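Local coordinates for protein anaerobically-induced outer membrane porin OprE (Pseudomonas aeruginosa, PDB 4FRX) that probably acts as a porin, forming a beta-barrel channel that lets solutes cross the outer membrane of Pseudomonas aeruginosa, at residues N48-F53 with G61-G66. Numbering follows the deposited sequence.
Sequences NYQSGF and GVDALG. With C8E ((hydroxyethyloxy)tri(ethyloxy)octane), chain G; C8E ((hydroxyethyloxy)tri(ethyloxy)octane), chain D.
Gln50 and Asp63 face each other as a non-hydrogen-bonded pair in the antiparallel hairpin of strands 37-50 and 59-71, part of the porin's beta-barrel wall. Their side chains share one face of the sheet without bonding directly: the carboxylate and the amide are turned 52° apart, and a water donates to Asp63 OD2 at 2.7 Å and, more weakly, to Gln50 OE1. Asp63 CG lies beside its own backbone N (chi1 -68°), which leans the carboxylate toward the partner strand, with OD1 3.2 Å from Gln50 CA. Lys111 on OD1 and Arg120 on OD2 form salt bridges with it.

Farther along this face Asn48 and Leu65 run side by side, with Asn48 ND2 meeting Leu65 CD1 at an unusually short 3.1 Å. The other face carries Tyr49 and Ala64, whose CB atoms lie 4.4 Å apart; the phenol swings along the strand so that CE2 approaches Val62 O at 3.6 Å. Two nearly straight backbone bonds, Tyr49 N to Ala64 O and Ala64 N to Tyr49 O, both 2.9 Å, close this pair.

At the next pair, Ser51 opposite Val62, one of the two bonds is altered. Ser51 N still reaches Val62 O, but Val62 N donates to Ser51 OG (3.0 Å) rather than to a backbone carbonyl. With chi1 at 81°, OG sits between the backbone N and carbonyl carbon and also donates to Gly52 O (2.7 Å), on a lone pair in the carbonyl plane.

The serine hydroxyl thus replaces Ser51 O as acceptor for Val62 N with the register kept, Ser51 O being hydrogen-bonded by Lys111 instead, while the two basic partners of Asp63 would be expected to favour its ionised form.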
ATOM      1  N   ASN A  48      -4.283   8.431 -17.269  1.00 15.06           N
ATOM      2  CA  ASN A  48      -4.202   7.013 -17.618  1.00 20.04           C
ATOM      3  C   ASN A  48      -4.761   6.837 -19.016  1.00 25.72           C
ATOM      4  O   ASN A  48      -5.757   7.459 -19.349  1.00 23.41           O
ATOM      5  CB  ASN A  48      -5.046   6.156 -16.677  1.00 27.12           C
ATOM      6  CG  ASN A  48      -4.796   6.447 -15.218  1.00 34.38           C
ATOM      7  OD1 ASN A  48      -5.295   7.429 -14.670  1.00 43.07           O
ATOM      8  ND2 ASN A  48      -4.061   5.564 -14.564  1.00 42.30           N
ATOM      9  N   TYR A  49      -4.118   6.009 -19.833  1.00 15.30           N
ATOM     10  CA  TYR A  49      -4.677   5.623 -21.117  1.00 18.01           C
ATOM     11  C   TYR A  49      -4.640   4.107 -21.152  1.00 14.95           C
ATOM     12  O   TYR A  49      -3.668   3.505 -20.716  1.00  9.28           O
ATOM     13  CB  TYR A  49      -3.886   6.225 -22.282  1.00 19.06           C
ATOM     14  CG  TYR A  49      -4.129   5.523 -23.599  1.00 23.29           C
ATOM     15  CD1 TYR A  49      -5.265   5.786 -24.355  1.00 26.08           C
ATOM     16  CD2 TYR A  49      -3.230   4.577 -24.076  1.00 24.17           C
ATOM     17  CE1 TYR A  49      -5.492   5.126 -25.552  1.00 25.04           C
ATOM     18  CE2 TYR A  49      -3.446   3.922 -25.276  1.00 15.95           C
ATOM     19  CZ  TYR A  49      -4.575   4.195 -26.000  1.00 26.01           C
ATOM     20  OH  TYR A  49      -4.774   3.529 -27.184  1.00 25.49           O
ATOM     21  N   GLN A  50      -5.727   3.499 -21.622  1.00 12.52           N
ATOM     22  CA  GLN A  50      -5.833   2.046 -21.711  1.00 13.69           C
ATOM     23  C   GLN A  50      -6.385   1.685 -23.074  1.00 13.18           C
ATOM     24  O   GLN A  50      -7.552   1.960 -23.354  1.00 15.25           O
ATOM     25  CB  GLN A  50      -6.806   1.514 -20.656  1.00 21.26           C
ATOM     26  CG  GLN A  50      -6.280   1.435 -19.239  1.00 27.57           C
ATOM     27  CD  GLN A  50      -7.312   0.845 -18.284  1.00 41.21           C
ATOM     28  OE1 GLN A  50      -7.840  -0.249 -18.513  1.00 38.91           O
ATOM     29  NE2 GLN A  50      -7.619   1.580 -17.221  1.00 49.11           N
ATOM     30  N   SER A  51      -5.579   1.064 -23.927  1.00 10.18           N
ATOM     31  CA  SER A  51      -6.093   0.670 -25.235  1.00 14.94           C
ATOM     32  C   SER A  51      -6.999  -0.536 -25.089  1.00 14.91           C
ATOM     33  O   SER A  51      -7.068  -1.146 -24.020  1.00 13.89           O
ATOM     34  CB  SER A  51      -4.958   0.314 -26.192  1.00 15.18           C
ATOM     35  OG  SER A  51      -4.502  -1.010 -25.956  1.00 14.88           O
ATOM     36  N   GLY A  52      -7.691  -0.874 -26.177  1.00 16.92           N
ATOM     37  CA  GLY A  52      -8.385  -2.144 -26.280  1.00 18.01           C
ATOM     38  C   GLY A  52      -7.380  -3.169 -26.785  1.00 17.45           C
ATOM     39  O   GLY A  52      -6.176  -2.891 -26.829  1.00 14.58           O
ATOM     40  N   PHE A  53      -7.868  -4.347 -27.162  1.00 14.85           N
ATOM     41  CA  PHE A  53      -7.008  -5.415 -27.660  1.00 15.46           C
ATOM     42  C   PHE A  53      -7.247  -5.663 -29.144  1.00 12.69           C
ATOM     43  O   PHE A  53      -8.394  -5.660 -29.598  1.00 12.81           O
ATOM     44  CB  PHE A  53      -7.236  -6.702 -26.866  1.00 12.47           C
ATOM     45  CG  PHE A  53      -6.793  -6.602 -25.444  1.00 15.82           C
ATOM     46  CD1 PHE A  53      -7.659  -6.132 -24.470  1.00 19.67           C
ATOM     47  CD2 PHE A  53      -5.496  -6.944 -25.083  1.00 17.15           C
ATOM     48  CE1 PHE A  53      -7.247  -6.017 -23.152  1.00 24.32           C
ATOM     49  CE2 PHE A  53      -5.084  -6.836 -23.760  1.00 17.85           C
ATOM     50  CZ  PHE A  53      -5.964  -6.368 -22.799  1.00 17.47           C
ATOM     51  N   GLY A  61      -2.255  -5.067 -26.657  1.00 12.64           N
ATOM     52  CA  GLY A  61      -2.620  -3.706 -26.328  1.00 10.22           C
ATOM     53  C   GLY A  61      -1.466  -2.979 -25.664  1.00 11.09           C
ATOM     54  O   GLY A  61      -0.366  -3.528 -25.520  1.00 10.24           O
ATOM     55  N   VAL A  62      -1.716  -1.735 -25.266  1.00  7.74           N
ATOM     56  CA  VAL A  62      -0.710  -0.940 -24.559  1.00  8.97           C
ATOM     57  C   VAL A  62      -1.425   0.044 -23.626  1.00 15.81           C
ATOM     58  O   VAL A  62      -2.437   0.653 -24.004  1.00 18.17           O
ATOM     59  CB  VAL A  62       0.245  -0.204 -25.547  1.00 15.77           C
ATOM     60  CG1 VAL A  62      -0.512   0.773 -26.419  1.00 22.53           C
ATOM     61  CG2 VAL A  62       1.371   0.511 -24.793  1.00 17.96           C
ATOM     62  N   ASP A  63      -0.937   0.155 -22.392  1.00 11.91           N
ATOM     63  CA  ASP A  63      -1.432   1.168 -21.463  1.00  9.89           C
ATOM     64  C   ASP A  63      -0.327   2.189 -21.187  1.00 10.53           C
ATOM     65  O   ASP A  63       0.857   1.881 -21.324  1.00 11.62           O
ATOM     66  CB  ASP A  63      -1.865   0.549 -20.127  1.00 10.75           C
ATOM     67  CG  ASP A  63      -3.095  -0.338 -20.240  1.00 16.75           C
ATOM     68  OD1 ASP A  63      -3.731  -0.397 -21.310  1.00 16.92           O
ATOM     69  OD2 ASP A  63      -3.437  -0.980 -19.227  1.00 22.83           O
ATOM     70  N   ALA A  64      -0.722   3.399 -20.796  1.00 11.63           N
ATOM     71  CA  ALA A  64       0.239   4.450 -20.471  1.00 12.98           C
ATOM     72  C   ALA A  64      -0.236   5.178 -19.222  1.00 15.03           C
ATOM     73  O   ALA A  64      -1.429   5.436 -19.052  1.00 12.83           O
ATOM     74  CB  ALA A  64       0.389   5.438 -21.637  1.00  9.82           C
ATOM     75  N   LEU A  65       0.702   5.475 -18.335  1.00 14.17           N
ATOM     76  CA  LEU A  65       0.399   6.217 -17.123  1.00 12.73           C
ATOM     77  C   LEU A  65       1.315   7.436 -17.055  1.00  9.99           C
ATOM     78  O   LEU A  65       2.522   7.302 -16.871  1.00 11.44           O
ATOM     79  CB  LEU A  65       0.589   5.329 -15.889  1.00 11.62           C
ATOM     80  CG  LEU A  65       0.387   6.074 -14.570  1.00  7.98           C
ATOM     81  CD1 LEU A  65      -1.065   6.526 -14.441  1.00 13.37           C
ATOM     82  CD2 LEU A  65       0.826   5.254 -13.373  1.00  8.51           C
ATOM     83  N   GLY A  66       0.738   8.621 -17.243  1.00  9.39           N
ATOM     84  CA  GLY A  66       1.489   9.867 -17.192  1.00 13.51           C
ATOM     85  C   GLY A  66       1.259  10.546 -15.859  1.00 12.15           C
ATOM     86  O   GLY A  66       0.120  10.698 -15.439  1.00 11.84           O
TER
HETATM   87  C1  C8E G 505      -5.015  -1.874 -34.350  1.00 37.88           C
HETATM   88  C2  C8E G 505      -3.556  -1.523 -34.617  1.00 39.94           C
HETATM   89  C3  C8E G 505      -2.835  -1.129 -33.334  1.00 43.83           C
HETATM   90  C4  C8E G 505      -1.363  -1.517 -33.407  1.00 46.41           C
HETATM   91  C6  C8E G 505      -0.096  -2.450 -30.254  1.00 47.82           C
HETATM   92  C7  C8E G 505       0.308  -3.765 -29.602  1.00 52.86           C
HETATM   93  C8  C8E G 505       1.065  -3.556 -28.295  1.00 55.93           C
HETATM   94  O9  C8E G 505       2.413  -3.947 -28.448  1.00 58.03           O
HETATM   95  C10 C8E G 505       3.136  -3.775 -27.253  1.00 56.19           C
HETATM   96  C11 C8E G 505       4.543  -3.281 -27.557  1.00 57.63           C
HETATM   97  O12 C8E G 505       4.464  -1.913 -27.890  1.00 58.27           O
HETATM   98  C13 C8E G 505       4.437  -1.057 -26.762  1.00 53.85           C
HETATM   99  C14 C8E G 505       5.624  -1.323 -25.840  1.00 46.88           C
HETATM  100  O15 C8E G 505       5.333  -0.792 -24.565  1.00 41.58           O
HETATM  101  C16 C8E G 505       6.468  -0.707 -23.739  1.00 37.38           C
HETATM  102  C17 C8E G 505       6.515  -1.932 -22.834  1.00 35.41           C
HETATM  103  O18 C8E G 505       7.693  -1.892 -22.066  1.00 38.55           O
HETATM  104  C19 C8E G 505       8.521  -3.002 -22.331  1.00 40.57           C
HETATM  105  C1  C8E D 502      -0.862  15.174 -17.419  1.00 20.52           C
HETATM  106  C2  C8E D 502       0.199  14.084 -17.293  1.00 18.97           C
HETATM  107  C3  C8E D 502       1.533  14.594 -17.826  1.00 19.81           C
HETATM  108  C4  C8E D 502       2.648  13.574 -17.647  1.00 20.14           C
HETATM  109  C5  C8E D 502       3.961  14.130 -18.192  1.00 22.64           C
HETATM  110  C6  C8E D 502       4.936  13.044 -18.641  1.00 21.91           C
HETATM  111  C7  C8E D 502       6.181  13.716 -19.212  1.00 24.52           C
HETATM  112  C8  C8E D 502       7.137  12.702 -19.828  1.00 34.19           C
HETATM  113  O9  C8E D 502       8.306  12.608 -19.046  1.00 35.99           O
HETATM  114  O   HOH W   1      -5.816  -1.963 -18.446  1.00 28.17           O